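Local coordinates for methyltransferase (Streptococcus pyogenes, PDB 2ESR), which probably transfers methyl groups from S-adenosylmethionine, as in related RsmD-type enzymes that methylate a guanine of ribosomal RNA, although its own substrate is not established, at residues 34-39 and 102-107; 65-70 and 83-88; 109-114 and 140-145; 152-157 and 164-169. One frame throughout, in Å; residues are numbered along the deposited sequence.

Interaction 1. Residues 34-39 and 102-107; sequences RVLDLF and DLVFLD
Leu36 joins strand 34-38 to strand 103-106 by straddling Val104, as parallel neighbours do in the Rossmann-like sheet expected of an S-adenosylmethionine-dependent methyltransferase. Its N donates to Leu103 O at 2.8 Å, and its O accepts from Phe105 N at the same 2.8 Å. Leu38 N continues the ladder to Phe105 O at 3.1 Å. At its other end Arg34 O accepts from both Asp102 N and Leu103 N, while Asp102 OD1 takes Arg34 N at 2.7 Å through its anti lone pair, in a nearly straight bond (166°). On the face carrying Val35, Asp37, Leu103 and Phe105, the CG1 branch of Val35 stands anti to its own nitrogen (chi1 177°), which places it 3.8 Å from Phe105 CD2. The carboxylate of Asp37 is turned 54° from the Phe105 ring. On the opposite face Leu38 and Leu106 lie side by side, with Leu38 CD1 3.6 Å from Leu106 CD2. Farther out, Asp37 OD2 makes a weak bond to Ala46 N, in helix 44-51, the last position of what is probably a GxGxxA pattern of the Rossmann type. Helix 111-124 packs on the leucine face. The guanidinium of Arg34 leads away, NH2 bonding Phe83 O of the second subunit.

Interaction 2. Residues 65-70 and 83-88; sequences KAQAII and FTLLKM
In the beta-alpha-beta unit formed by strand 56-60, helix 64-75 and strand 83-86, Gln67 and Ile70 of the helix meet Leu85 of the second strand. Helix and strand run almost antiparallel, their local axes 10.2 Å apart, and the interval is filled by side chains. Gln67 carries most of the contact. A bend at its second torsion (chi2 -57°) swings the amide across the isobutyl end of Leu85, and the fit is tight. Leu85 CD2 stands well above the amide plane, 3.3 Å from Gln67 CD, whereas Leu85 CD1 is closer to the level of that plane and 3.1 Å from Gln67 OE1. Gln67 NE2 lies against the same leucine, 3.2 Å from Leu85 CG, and also meets Lys87, 3.5 Å from Lys87 CB; no hydrogen bond links the two segments, and toward Leu85 the amide makes van der Waals contact. One turn on, Ile70 sends its extended chain to put CD1 3.8 Å from Leu85 CD1, and both residues also rest on Leu59 of strand 56-60. Beyond the strand lies the dimer interface: Thr98 of the second subunit donates through OG1 to Leu85 O and packs on Gln67. A crossover helix laid over the sheet, its inward side chains pressed on the strand that follows it, is typical of the Rossmann-like fold.

Interaction 3. Residues 109-114 and 140-145; sequences PYAKET and KTVLLP
Val142 meets the first turn of helix 111-124 with both of its methyl groups. CG1 lies 4.2 Å from Lys112 CB, and CG2 lies 4.3 Å from Ala111 CB, so the valine fork spans two consecutive residues, Ala111 and Lys112. Its carbonyl oxygen is occupied by Lys163 NZ, which ties this loop to strand 162-169. At Leu143 the main chain makes the contact: the aliphatic part of Lys112 passes alongside the carbonyl, with Lys112 CD 3.3 Å and Lys112 CE 3.4 Å from Leu143 O. That course follows from a lysine chain fully extended as far as CE, starting with CG anti to the backbone nitrogen (chi1 -177°) and turning only at its last torsion. Shortly before Lys112 the chain runs through Asp107-Pro108-Pro109-Tyr110, a DPPY sequence of the kind found at the active site of methyltransferases that modify amino groups of nucleic-acid bases, consistent with such a role here. Just after it Thr114 N donates to Tyr110 O at 2.8 Å. Leu144 meets Lys112 with one branch, CD2 lying 3.8 Å from Lys112 CA. The same leucine packs on Ile115 of the helix and on Thr165 and Tyr167 of strand 162-169.

Interaction 4. Residues 152-157 and 164-169; sequences GIWKEK and VTVYVN
Val166 O is gripped by two successive backbone nitrogens, Trp154 N at 2.8 Å in a nearly straight bond (172°) and Lys155 N in a weak one at 3.5 Å. Trp154 and Lys155 thus both face Val166, a classic beta bulge in the hairpin of strands 151-159 and 162-169, and Val166 N returns a bond to Lys155 O at 2.8 Å. The indole of Trp154 has Lys155 CG over the centre of one face, while Val166 CG1 meets its edge in plane, 3.7 Å from Trp154 CE3. On the other side of the sheet Ile153 CG1 lies close to the ring of Tyr167, 3.4 Å from CE2; the phenol's own hydroxyl bonds Pro145 O. Near the turn one water joins Glu156 and Thr165, 3.2 Å from Glu156 OE1 and 2.7 Å from Thr165 OG1. The extra residue is thus taken up by a local bend at Trp154, with Val166 O serving both nitrogens, one of them weakly, so that regular pairs resume on both sides of the bulge.

Interactions 1, 2 and 4 reach one mixed sheet. The centre of interaction 1 lies about 2 Å from that of the chain, whereas interactions 2 and 4 lie on opposite sides of the chain's centre, their own centres 26 Å apart. Along the chain, interaction 2 is nested inside the loop closed by interaction 1; interactions 3 and 4 follow in turn. Helix 111-124, which follows strand 101-106, connects interaction 1 to interaction 3, where Phe39 CZ is 3.5 Å from Thr114 CG2. Interaction 3 in turn meets the hairpin, with Pro145 O 3.4 Å from Ile153 CD1. It thus adds a further link between the DPPY side of the parallel half and the antiparallel hairpin.

Interaction 1. Residues 34-39 and 102-107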
loop_
_atom_site.group_PDB
_atom_site.type_symbol
_atom_site.label_atom_id
_atom_site.label_comp_id
_atom_site.label_asym_id
_atom_site.label_seq_id
_atom_site.Cartn_x
_atom_site.Cartn_y
_atom_site.Cartn_z
ATOM N N ARG A 34 -5.999 9.351 -1.420
ATOM C CA ARG A 34 -5.845 7.911 -1.224
ATOM C C ARG A 34 -7.175 7.169 -1.239
ATOM O O ARG A 34 -8.120 7.552 -0.553
ATOM C CB ARG A 34 -5.152 7.608 0.109
ATOM C CG ARG A 34 -3.672 7.944 0.186
ATOM C CD ARG A 34 -3.023 7.151 1.322
ATOM N NE ARG A 34 -1.588 7.402 1.453
ATOM C CZ ARG A 34 -1.067 8.529 1.926
ATOM N NH1 ARG A 34 -1.861 9.519 2.319
ATOM N NH2 ARG A 34 0.248 8.668 2.015
ATOM N N VAL A 35 -7.225 6.094 -2.013
ATOM C CA VAL A 35 -8.422 5.279 -2.126
ATOM C C VAL A 35 -8.236 3.969 -1.358
ATOM O O VAL A 35 -7.141 3.402 -1.341
ATOM C CB VAL A 35 -8.712 4.922 -3.610
ATOM C CG1 VAL A 35 -9.925 3.997 -3.706
ATOM C CG2 VAL A 35 -8.952 6.187 -4.415
ATOM N N LEU A 36 -9.302 3.513 -0.706
ATOM C CA LEU A 36 -9.294 2.231 -0.008
ATOM C C LEU A 36 -10.437 1.426 -0.617
ATOM O O LEU A 36 -11.586 1.862 -0.593
ATOM C CB LEU A 36 -9.529 2.397 1.498
ATOM C CG LEU A 36 -9.711 1.077 2.270
ATOM C CD1 LEU A 36 -8.468 0.209 2.132
ATOM C CD2 LEU A 36 -9.976 1.371 3.733
ATOM N N ASP A 37 -10.118 0.266 -1.177
ATOM C CA ASP A 37 -11.129 -0.586 -1.787
ATOM C C ASP A 37 -11.147 -1.898 -1.013
ATOM O O ASP A 37 -10.314 -2.777 -1.245
ATOM C CB ASP A 37 -10.782 -0.846 -3.255
ATOM C CG ASP A 37 -11.956 -1.389 -4.054
ATOM O OD1 ASP A 37 -12.891 -1.952 -3.446
ATOM O OD2 ASP A 37 -11.933 -1.258 -5.300
ATOM N N LEU A 38 -12.089 -2.015 -0.085
ATOM C CA LEU A 38 -12.229 -3.211 0.726
ATOM C C LEU A 38 -13.168 -4.154 -0.026
ATOM O O LEU A 38 -14.105 -3.704 -0.685
ATOM C CB LEU A 38 -12.804 -2.846 2.099
ATOM C CG LEU A 38 -11.915 -1.923 2.939
ATOM C CD1 LEU A 38 -12.624 -1.567 4.244
ATOM C CD2 LEU A 38 -10.590 -2.618 3.230
ATOM N N PHE A 39 -12.920 -5.453 0.086
ATOM C CA PHE A 39 -13.716 -6.452 -0.625
ATOM C C PHE A 39 -13.632 -6.008 -2.086
ATOM O O PHE A 39 -14.637 -5.935 -2.790
ATOM C CB PHE A 39 -15.175 -6.431 -0.148
ATOM C CG PHE A 39 -15.329 -6.355 1.352
ATOM C CD1 PHE A 39 -15.503 -5.125 1.983
ATOM C CD2 PHE A 39 -15.292 -7.509 2.130
ATOM C CE1 PHE A 39 -15.638 -5.046 3.371
ATOM C CE2 PHE A 39 -15.426 -7.440 3.518
ATOM C CZ PHE A 39 -15.600 -6.205 4.138
ATOM N N ASP A 102 -9.282 9.128 1.532
ATOM C CA ASP A 102 -10.220 10.117 1.015
ATOM C C ASP A 102 -11.433 9.518 0.319
ATOM O O ASP A 102 -12.498 10.143 0.252
ATOM C CB ASP A 102 -9.483 11.043 0.051
ATOM C CG ASP A 102 -8.214 11.613 0.657
ATOM O OD1 ASP A 102 -7.111 11.112 0.342
ATOM O OD2 ASP A 102 -8.322 12.552 1.463
ATOM N N LEU A 103 -11.275 8.305 -0.194
ATOM C CA LEU A 103 -12.355 7.633 -0.899
ATOM C C LEU A 103 -12.302 6.149 -0.553
ATOM O O LEU A 103 -11.275 5.498 -0.717
ATOM C CB LEU A 103 -12.188 7.837 -2.410
ATOM C CG LEU A 103 -13.162 7.154 -3.383
ATOM C CD1 LEU A 103 -14.610 7.556 -3.068
ATOM C CD2 LEU A 103 -12.798 7.563 -4.815
ATOM N N VAL A 104 -13.412 5.623 -0.061
ATOM C CA VAL A 104 -13.474 4.227 0.323
ATOM C C VAL A 104 -14.600 3.540 -0.435
ATOM O O VAL A 104 -15.712 4.052 -0.493
ATOM C CB VAL A 104 -13.735 4.099 1.848
ATOM C CG1 VAL A 104 -13.810 2.635 2.253
ATOM C CG2 VAL A 104 -12.624 4.807 2.624
ATOM N N PHE A 105 -14.297 2.397 -1.035
ATOM C CA PHE A 105 -15.304 1.632 -1.755
ATOM C C PHE A 105 -15.624 0.383 -0.953
ATOM O O PHE A 105 -14.714 -0.346 -0.548
ATOM C CB PHE A 105 -14.800 1.241 -3.145
ATOM C CG PHE A 105 -14.721 2.395 -4.107
ATOM C CD1 PHE A 105 -15.874 3.032 -4.533
ATOM C CD2 PHE A 105 -13.491 2.861 -4.556
ATOM C CE1 PHE A 105 -15.806 4.133 -5.399
ATOM C CE2 PHE A 105 -13.409 3.958 -5.422
ATOM C CZ PHE A 105 -14.570 4.595 -5.842
ATOM N N LEU A 106 -16.915 0.138 -0.729
ATOM C CA LEU A 106 -17.355 -1.026 0.039
ATOM C C LEU A 106 -18.468 -1.773 -0.682
ATOM O O LEU A 106 -19.534 -1.217 -0.942
ATOM C CB LEU A 106 -17.889 -0.608 1.416
ATOM C CG LEU A 106 -17.023 0.198 2.381
ATOM C CD1 LEU A 106 -17.809 0.403 3.678
ATOM C CD2 LEU A 106 -15.709 -0.529 2.671
ATOM N N ASP A 107 -18.205 -3.032 -1.006
ATOM C CA ASP A 107 -19.194 -3.896 -1.660
ATOM C C ASP A 107 -18.897 -5.276 -1.090
ATOM O O ASP A 107 -18.300 -6.125 -1.754
ATOM C CB ASP A 107 -19.014 -3.897 -3.181
ATOM C CG ASP A 107 -20.092 -4.707 -3.890
ATOM O OD1 ASP A 107 -20.206 -4.616 -5.131
ATOM O OD2 ASP A 107 -20.823 -5.444 -3.194
#

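Interaction 2. Residues 65-70 and 83-88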
loop_
_atom_site.group_PDB
_atom_site.type_symbol
_atom_site.label_atom_id
_atom_site.label_comp_id
_atom_site.label_asym_id
_atom_site.label_seq_id
_atom_site.Cartn_x
_atom_site.Cartn_y
_atom_site.Cartn_z
ATOM N N LYS A 65 -8.751 -16.003 -6.847
ATOM C CA LYS A 65 -9.082 -15.731 -8.241
ATOM C C LYS A 65 -9.265 -14.234 -8.482
ATOM O O LYS A 65 -8.849 -13.700 -9.517
ATOM C CB LYS A 65 -10.344 -16.505 -8.639
ATOM C CG LYS A 65 -10.085 -17.989 -8.894
ATOM C CD LYS A 65 -11.371 -18.774 -9.101
ATOM C CE LYS A 65 -11.960 -19.256 -7.779
ATOM N NZ LYS A 65 -12.265 -18.145 -6.834
ATOM N N ALA A 66 -9.883 -13.556 -7.522
ATOM C CA ALA A 66 -10.097 -12.119 -7.631
ATOM C C ALA A 66 -8.736 -11.431 -7.644
ATOM O O ALA A 66 -8.499 -10.512 -8.423
ATOM C CB ALA A 66 -10.928 -11.623 -6.456
ATOM N N GLN A 67 -7.836 -11.890 -6.780
ATOM C CA GLN A 67 -6.496 -11.315 -6.703
ATOM C C GLN A 67 -5.791 -11.384 -8.051
ATOM O O GLN A 67 -5.132 -10.430 -8.470
ATOM C CB GLN A 67 -5.657 -12.047 -5.652
ATOM C CG GLN A 67 -6.102 -11.809 -4.221
ATOM C CD GLN A 67 -6.106 -10.340 -3.857
ATOM O OE1 GLN A 67 -6.842 -9.545 -4.445
ATOM N NE2 GLN A 67 -5.280 -9.966 -2.885
ATOM N N ALA A 68 -5.928 -12.516 -8.732
ATOM C CA ALA A 68 -5.298 -12.691 -10.031
ATOM C C ALA A 68 -5.845 -11.658 -11.009
ATOM O O ALA A 68 -5.091 -11.017 -11.742
ATOM C CB ALA A 68 -5.553 -14.099 -10.547
ATOM N N ILE A 69 -7.163 -11.490 -11.007
ATOM C CA ILE A 69 -7.797 -10.534 -11.900
ATOM C C ILE A 69 -7.326 -9.119 -11.597
ATOM O O ILE A 69 -6.977 -8.365 -12.502
ATOM C CB ILE A 69 -9.327 -10.608 -11.782
ATOM C CG1 ILE A 69 -9.799 -12.005 -12.190
ATOM C CG2 ILE A 69 -9.976 -9.553 -12.669
ATOM C CD1 ILE A 69 -11.279 -12.240 -12.006
ATOM N N ILE A 70 -7.306 -8.763 -10.317
ATOM C CA ILE A 70 -6.872 -7.433 -9.917
ATOM C C ILE A 70 -5.461 -7.148 -10.406
ATOM O O ILE A 70 -5.201 -6.110 -11.009
ATOM C CB ILE A 70 -6.891 -7.272 -8.387
ATOM C CG1 ILE A 70 -8.327 -7.345 -7.869
ATOM C CG2 ILE A 70 -6.249 -5.950 -8.003
ATOM C CD1 ILE A 70 -8.430 -7.311 -6.356
ATOM N N PHE A 83 -0.804 1.179 -6.977
ATOM C CA PHE A 83 -1.684 0.259 -6.267
ATOM C C PHE A 83 -0.984 -0.694 -5.314
ATOM O O PHE A 83 0.104 -1.196 -5.594
ATOM C CB PHE A 83 -2.497 -0.563 -7.266
ATOM C CG PHE A 83 -3.244 0.265 -8.262
ATOM C CD1 PHE A 83 -2.619 0.724 -9.416
ATOM C CD2 PHE A 83 -4.572 0.612 -8.035
ATOM C CE1 PHE A 83 -3.304 1.519 -10.333
ATOM C CE2 PHE A 83 -5.265 1.407 -8.943
ATOM C CZ PHE A 83 -4.632 1.861 -10.095
ATOM N N THR A 84 -1.631 -0.934 -4.180
ATOM C CA THR A 84 -1.124 -1.848 -3.172
ATOM C C THR A 84 -2.250 -2.848 -2.909
ATOM O O THR A 84 -3.322 -2.463 -2.447
ATOM C CB THR A 84 -0.786 -1.112 -1.865
ATOM O OG1 THR A 84 0.197 -0.099 -2.125
ATOM C CG2 THR A 84 -0.243 -2.090 -0.829
ATOM N N LEU A 85 -2.012 -4.118 -3.232
ATOM C CA LEU A 85 -3.011 -5.158 -3.019
ATOM C C LEU A 85 -2.655 -5.999 -1.802
ATOM O O LEU A 85 -1.541 -6.511 -1.685
ATOM C CB LEU A 85 -3.130 -6.075 -4.246
ATOM C CG LEU A 85 -4.070 -7.278 -4.065
ATOM C CD1 LEU A 85 -5.505 -6.788 -3.915
ATOM C CD2 LEU A 85 -3.968 -8.223 -5.253
ATOM N N LEU A 86 -3.610 -6.128 -0.892
ATOM C CA LEU A 86 -3.413 -6.913 0.315
ATOM C C LEU A 86 -4.341 -8.113 0.264
ATOM O O LEU A 86 -5.544 -7.971 0.037
ATOM C CB LEU A 86 -3.726 -6.077 1.556
ATOM C CG LEU A 86 -2.827 -4.866 1.818
ATOM C CD1 LEU A 86 -3.350 -4.092 3.015
ATOM C CD2 LEU A 86 -1.402 -5.330 2.063
ATOM N N LYS A 87 -3.771 -9.296 0.463
ATOM C CA LYS A 87 -4.540 -10.530 0.465
ATOM C C LYS A 87 -4.818 -10.852 1.924
ATOM O O LYS A 87 -4.037 -11.540 2.584
ATOM C CB LYS A 87 -3.742 -11.658 -0.192
ATOM C CG LYS A 87 -4.523 -12.953 -0.354
ATOM C CD LYS A 87 -3.932 -13.836 -1.452
ATOM C CE LYS A 87 -2.471 -14.176 -1.191
ATOM N NZ LYS A 87 -1.886 -14.980 -2.308
HETATM N N MSE A 88 -5.925 -10.330 2.436
HETATM C CA MSE A 88 -6.277 -10.559 3.829
HETATM C C MSE A 88 -7.732 -10.200 4.104
HETATM O O MSE A 88 -8.420 -9.645 3.244
HETATM C CB MSE A 88 -5.336 -9.752 4.743
HETATM C CG MSE A 88 -5.400 -8.240 4.576
HETATM SE SE MSE A 88 -3.873 -7.292 5.360
HETATM C CE MSE A 88 -4.165 -7.748 7.220
#

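Interaction 3. Residues 109-114 and 140-145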
loop_
_atom_site.group_PDB
_atom_site.type_symbol
_atom_site.label_atom_id
_atom_site.label_comp_id
_atom_site.label_asym_id
_atom_site.label_seq_id
_atom_site.Cartn_x
_atom_site.Cartn_y
_atom_site.Cartn_z
ATOM N N PRO A 109 -19.957 -8.990 1.345
ATOM C CA PRO A 109 -20.966 -10.041 1.476
ATOM C C PRO A 109 -21.721 -9.603 2.732
ATOM O O PRO A 109 -21.178 -8.823 3.525
ATOM C CB PRO A 109 -20.129 -11.297 1.694
ATOM C CG PRO A 109 -18.928 -10.774 2.398
ATOM C CD PRO A 109 -18.613 -9.533 1.605
ATOM N N TYR A 110 -22.940 -10.093 2.926
ATOM C CA TYR A 110 -23.753 -9.670 4.066
ATOM C C TYR A 110 -23.676 -8.146 4.085
ATOM O O TYR A 110 -23.369 -7.539 5.107
ATOM C CB TYR A 110 -23.210 -10.243 5.379
ATOM C CG TYR A 110 -23.179 -11.753 5.406
ATOM C CD1 TYR A 110 -22.039 -12.453 5.022
ATOM C CD2 TYR A 110 -24.307 -12.484 5.777
ATOM C CE1 TYR A 110 -22.020 -13.847 5.005
ATOM C CE2 TYR A 110 -24.302 -13.875 5.761
ATOM C CZ TYR A 110 -23.155 -14.550 5.374
ATOM O OH TYR A 110 -23.147 -15.925 5.355
ATOM N N ALA A 111 -23.957 -7.554 2.925
ATOM C CA ALA A 111 -23.891 -6.113 2.703
ATOM C C ALA A 111 -24.266 -5.194 3.862
ATOM O O ALA A 111 -23.396 -4.535 4.427
ATOM C CB ALA A 111 -24.708 -5.747 1.464
ATOM N N LYS A 112 -25.548 -5.131 4.207
ATOM C CA LYS A 112 -25.984 -4.253 5.292
ATOM C C LYS A 112 -25.175 -4.447 6.578
ATOM O O LYS A 112 -24.671 -3.478 7.151
ATOM C CB LYS A 112 -27.468 -4.473 5.589
ATOM C CG LYS A 112 -28.024 -3.547 6.662
ATOM C CD LYS A 112 -29.515 -3.788 6.875
ATOM C CE LYS A 112 -30.078 -2.870 7.948
ATOM N NZ LYS A 112 -29.478 -3.155 9.279
ATOM N N GLU A 113 -25.056 -5.693 7.029
ATOM C CA GLU A 113 -24.319 -5.993 8.256
ATOM C C GLU A 113 -22.858 -5.570 8.184
ATOM O O GLU A 113 -22.334 -4.920 9.087
ATOM C CB GLU A 113 -24.334 -7.494 8.551
ATOM C CG GLU A 113 -25.689 -8.118 8.775
ATOM C CD GLU A 113 -26.339 -7.673 10.064
ATOM O OE1 GLU A 113 -25.624 -7.188 10.971
ATOM O OE2 GLU A 113 -27.572 -7.825 10.174
ATOM N N THR A 114 -22.193 -5.966 7.106
ATOM C CA THR A 114 -20.776 -5.672 6.955
ATOM C C THR A 114 -20.477 -4.202 6.691
ATOM O O THR A 114 -19.456 -3.678 7.143
ATOM C CB THR A 114 -20.177 -6.521 5.836
ATOM O OG1 THR A 114 -20.469 -7.899 6.093
ATOM C CG2 THR A 114 -18.670 -6.333 5.783
ATOM N N LYS A 140 -30.274 -3.401 -5.026
ATOM C CA LYS A 140 -31.239 -2.314 -4.894
ATOM C C LYS A 140 -32.117 -2.424 -3.652
ATOM O O LYS A 140 -32.508 -1.413 -3.068
ATOM C CB LYS A 140 -32.138 -2.256 -6.133
ATOM C CG LYS A 140 -32.955 -3.519 -6.345
ATOM C CD LYS A 140 -34.003 -3.357 -7.442
ATOM C CE LYS A 140 -33.375 -3.080 -8.792
ATOM N NZ LYS A 140 -34.410 -3.049 -9.866
ATOM N N THR A 141 -32.417 -3.651 -3.247
ATOM C CA THR A 141 -33.276 -3.885 -2.095
ATOM C C THR A 141 -32.626 -3.673 -0.731
ATOM O O THR A 141 -33.324 -3.495 0.265
ATOM C CB THR A 141 -33.864 -5.302 -2.142
ATOM O OG1 THR A 141 -32.797 -6.256 -2.196
ATOM C CG2 THR A 141 -34.744 -5.467 -3.367
ATOM N N VAL A 142 -31.297 -3.690 -0.678
ATOM C CA VAL A 142 -30.590 -3.492 0.584
ATOM C C VAL A 142 -30.866 -2.103 1.151
ATOM O O VAL A 142 -30.659 -1.093 0.481
ATOM C CB VAL A 142 -29.060 -3.655 0.412
ATOM C CG1 VAL A 142 -28.347 -3.283 1.704
ATOM C CG2 VAL A 142 -28.731 -5.089 0.040
ATOM N N LEU A 143 -31.349 -2.055 2.385
ATOM C CA LEU A 143 -31.637 -0.785 3.030
ATOM C C LEU A 143 -30.532 -0.478 4.035
ATOM O O LEU A 143 -30.263 -1.268 4.934
ATOM C CB LEU A 143 -32.995 -0.847 3.733
ATOM C CG LEU A 143 -34.179 -1.081 2.791
ATOM C CD1 LEU A 143 -35.462 -1.206 3.598
ATOM C CD2 LEU A 143 -34.271 0.070 1.793
ATOM N N LEU A 144 -29.881 0.663 3.863
ATOM C CA LEU A 144 -28.808 1.056 4.756
ATOM C C LEU A 144 -29.278 2.184 5.671
ATOM O O LEU A 144 -30.124 2.989 5.295
ATOM C CB LEU A 144 -27.588 1.501 3.948
ATOM C CG LEU A 144 -26.976 0.438 3.024
ATOM C CD1 LEU A 144 -25.841 1.070 2.229
ATOM C CD2 LEU A 144 -26.460 -0.743 3.839
ATOM N N PRO A 145 -28.717 2.263 6.883
ATOM C CA PRO A 145 -29.105 3.304 7.837
ATOM C C PRO A 145 -28.642 4.700 7.431
ATOM O O PRO A 145 -27.593 4.865 6.803
ATOM C CB PRO A 145 -28.464 2.826 9.133
ATOM C CG PRO A 145 -27.194 2.215 8.647
ATOM C CD PRO A 145 -27.630 1.426 7.427
#

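Interaction 4. Residues 152-157 and 164-169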
loop_
_atom_site.group_PDB
_atom_site.type_symbol
_atom_site.label_atom_id
_atom_site.label_comp_id
_atom_site.label_asym_id
_atom_site.label_seq_id
_atom_site.Cartn_x
_atom_site.Cartn_y
_atom_site.Cartn_z
ATOM N N GLY A 152 -23.028 10.099 7.574
ATOM C CA GLY A 152 -24.422 10.141 7.179
ATOM C C GLY A 152 -24.554 10.016 5.672
ATOM O O GLY A 152 -23.633 10.367 4.933
ATOM N N ILE A 153 -25.695 9.526 5.207
ATOM C CA ILE A 153 -25.905 9.373 3.772
ATOM C C ILE A 153 -25.996 10.721 3.080
ATOM O O ILE A 153 -26.813 11.572 3.443
ATOM C CB ILE A 153 -27.188 8.575 3.458
ATOM C CG1 ILE A 153 -27.056 7.143 3.985
ATOM C CG2 ILE A 153 -27.435 8.570 1.955
ATOM C CD1 ILE A 153 -28.303 6.283 3.781
ATOM N N TRP A 154 -25.146 10.905 2.079
ATOM C CA TRP A 154 -25.105 12.132 1.300
ATOM C C TRP A 154 -25.925 11.944 0.034
ATOM O O TRP A 154 -26.767 12.777 -0.304
ATOM C CB TRP A 154 -23.653 12.473 0.952
ATOM C CG TRP A 154 -23.492 13.564 -0.055
ATOM C CD1 TRP A 154 -24.083 14.797 -0.039
ATOM C CD2 TRP A 154 -22.653 13.534 -1.213
ATOM N NE1 TRP A 154 -23.659 15.539 -1.119
ATOM C CE2 TRP A 154 -22.781 14.788 -1.854
ATOM C CE3 TRP A 154 -21.801 12.571 -1.771
ATOM C CZ2 TRP A 154 -22.090 15.101 -3.028
ATOM C CZ3 TRP A 154 -21.115 12.883 -2.939
ATOM C CH2 TRP A 154 -21.264 14.142 -3.553
ATOM N N LYS A 155 -25.680 10.834 -0.655
ATOM C CA LYS A 155 -26.393 10.515 -1.883
ATOM C C LYS A 155 -26.700 9.030 -1.946
ATOM O O LYS A 155 -25.965 8.205 -1.406
ATOM C CB LYS A 155 -25.559 10.873 -3.111
ATOM C CG LYS A 155 -25.389 12.347 -3.394
ATOM C CD LYS A 155 -24.572 12.529 -4.666
ATOM C CE LYS A 155 -24.511 13.982 -5.102
ATOM N NZ LYS A 155 -23.711 14.138 -6.350
ATOM N N GLU A 156 -27.795 8.701 -2.613
ATOM C CA GLU A 156 -28.196 7.321 -2.792
ATOM C C GLU A 156 -28.953 7.275 -4.105
ATOM O O GLU A 156 -29.893 8.043 -4.318
ATOM C CB GLU A 156 -29.064 6.853 -1.622
ATOM C CG GLU A 156 -30.277 7.717 -1.339
ATOM C CD GLU A 156 -30.785 7.542 0.082
ATOM O OE1 GLU A 156 -30.926 6.382 0.527
ATOM O OE2 GLU A 156 -31.042 8.568 0.752
ATOM N N LYS A 157 -28.515 6.404 -5.002
ATOM C CA LYS A 157 -29.161 6.285 -6.299
ATOM C C LYS A 157 -29.351 4.827 -6.663
ATOM O O LYS A 157 -28.474 3.995 -6.432
ATOM C CB LYS A 157 -28.329 6.980 -7.380
ATOM C CG LYS A 157 -28.970 6.953 -8.763
ATOM C CD LYS A 157 -28.237 7.866 -9.738
ATOM C CE LYS A 157 -28.892 7.843 -11.115
ATOM N NZ LYS A 157 -30.330 8.244 -11.068
ATOM N N VAL A 164 -26.286 2.640 -5.136
ATOM C CA VAL A 164 -25.048 3.215 -4.644
ATOM C C VAL A 164 -25.415 4.206 -3.554
ATOM O O VAL A 164 -26.253 5.086 -3.750
ATOM C CB VAL A 164 -24.265 3.957 -5.749
ATOM C CG1 VAL A 164 -23.076 4.689 -5.136
ATOM C CG2 VAL A 164 -23.774 2.964 -6.796
ATOM N N THR A 165 -24.798 4.035 -2.396
ATOM C CA THR A 165 -25.038 4.908 -1.259
ATOM C C THR A 165 -23.690 5.502 -0.874
ATOM O O THR A 165 -22.707 4.778 -0.719
ATOM C CB THR A 165 -25.588 4.113 -0.061
ATOM O OG1 THR A 165 -26.792 3.432 -0.446
ATOM C CG2 THR A 165 -25.897 5.045 1.108
ATOM N N VAL A 166 -23.640 6.815 -0.721
ATOM C CA VAL A 166 -22.392 7.464 -0.355
ATOM C C VAL A 166 -22.535 8.111 1.011
ATOM O O VAL A 166 -23.446 8.907 1.226
ATOM C CB VAL A 166 -22.019 8.565 -1.356
ATOM C CG1 VAL A 166 -20.659 9.171 -0.978
ATOM C CG2 VAL A 166 -22.002 8.002 -2.774
ATOM N N TYR A 167 -21.644 7.754 1.931
ATOM C CA TYR A 167 -21.654 8.327 3.271
ATOM C C TYR A 167 -20.539 9.349 3.362
ATOM O O TYR A 167 -19.482 9.179 2.752
ATOM C CB TYR A 167 -21.410 7.263 4.345
ATOM C CG TYR A 167 -22.579 6.342 4.598
ATOM C CD1 TYR A 167 -22.751 5.179 3.852
ATOM C CD2 TYR A 167 -23.511 6.632 5.596
ATOM C CE1 TYR A 167 -23.826 4.322 4.096
ATOM C CE2 TYR A 167 -24.589 5.783 5.846
ATOM C CZ TYR A 167 -24.738 4.632 5.094
ATOM O OH TYR A 167 -25.793 3.783 5.356
ATOM N N VAL A 168 -20.782 10.407 4.127
ATOM C CA VAL A 168 -19.793 11.457 4.321
ATOM C C VAL A 168 -19.893 11.965 5.752
ATOM O O VAL A 168 -20.897 11.731 6.432
ATOM C CB VAL A 168 -20.028 12.665 3.374
ATOM C CG1 VAL A 168 -20.011 12.212 1.920
ATOM C CG2 VAL A 168 -21.344 13.349 3.712
ATOM N N ASN A 169 -18.852 12.661 6.202
ATOM C CA ASN A 169 -18.821 13.238 7.545
ATOM C C ASN A 169 -19.714 14.472 7.609
ATOM O O ASN A 169 -20.044 15.070 6.585
ATOM C CB ASN A 169 -17.396 13.644 7.920
ATOM C CG ASN A 169 -16.572 12.485 8.424
ATOM O OD1 ASN A 169 -15.396 12.354 8.088
ATOM N ND2 ASN A 169 -17.179 11.643 9.252
HETATM O O HOH W 1 -29.128 3.775 0.834
#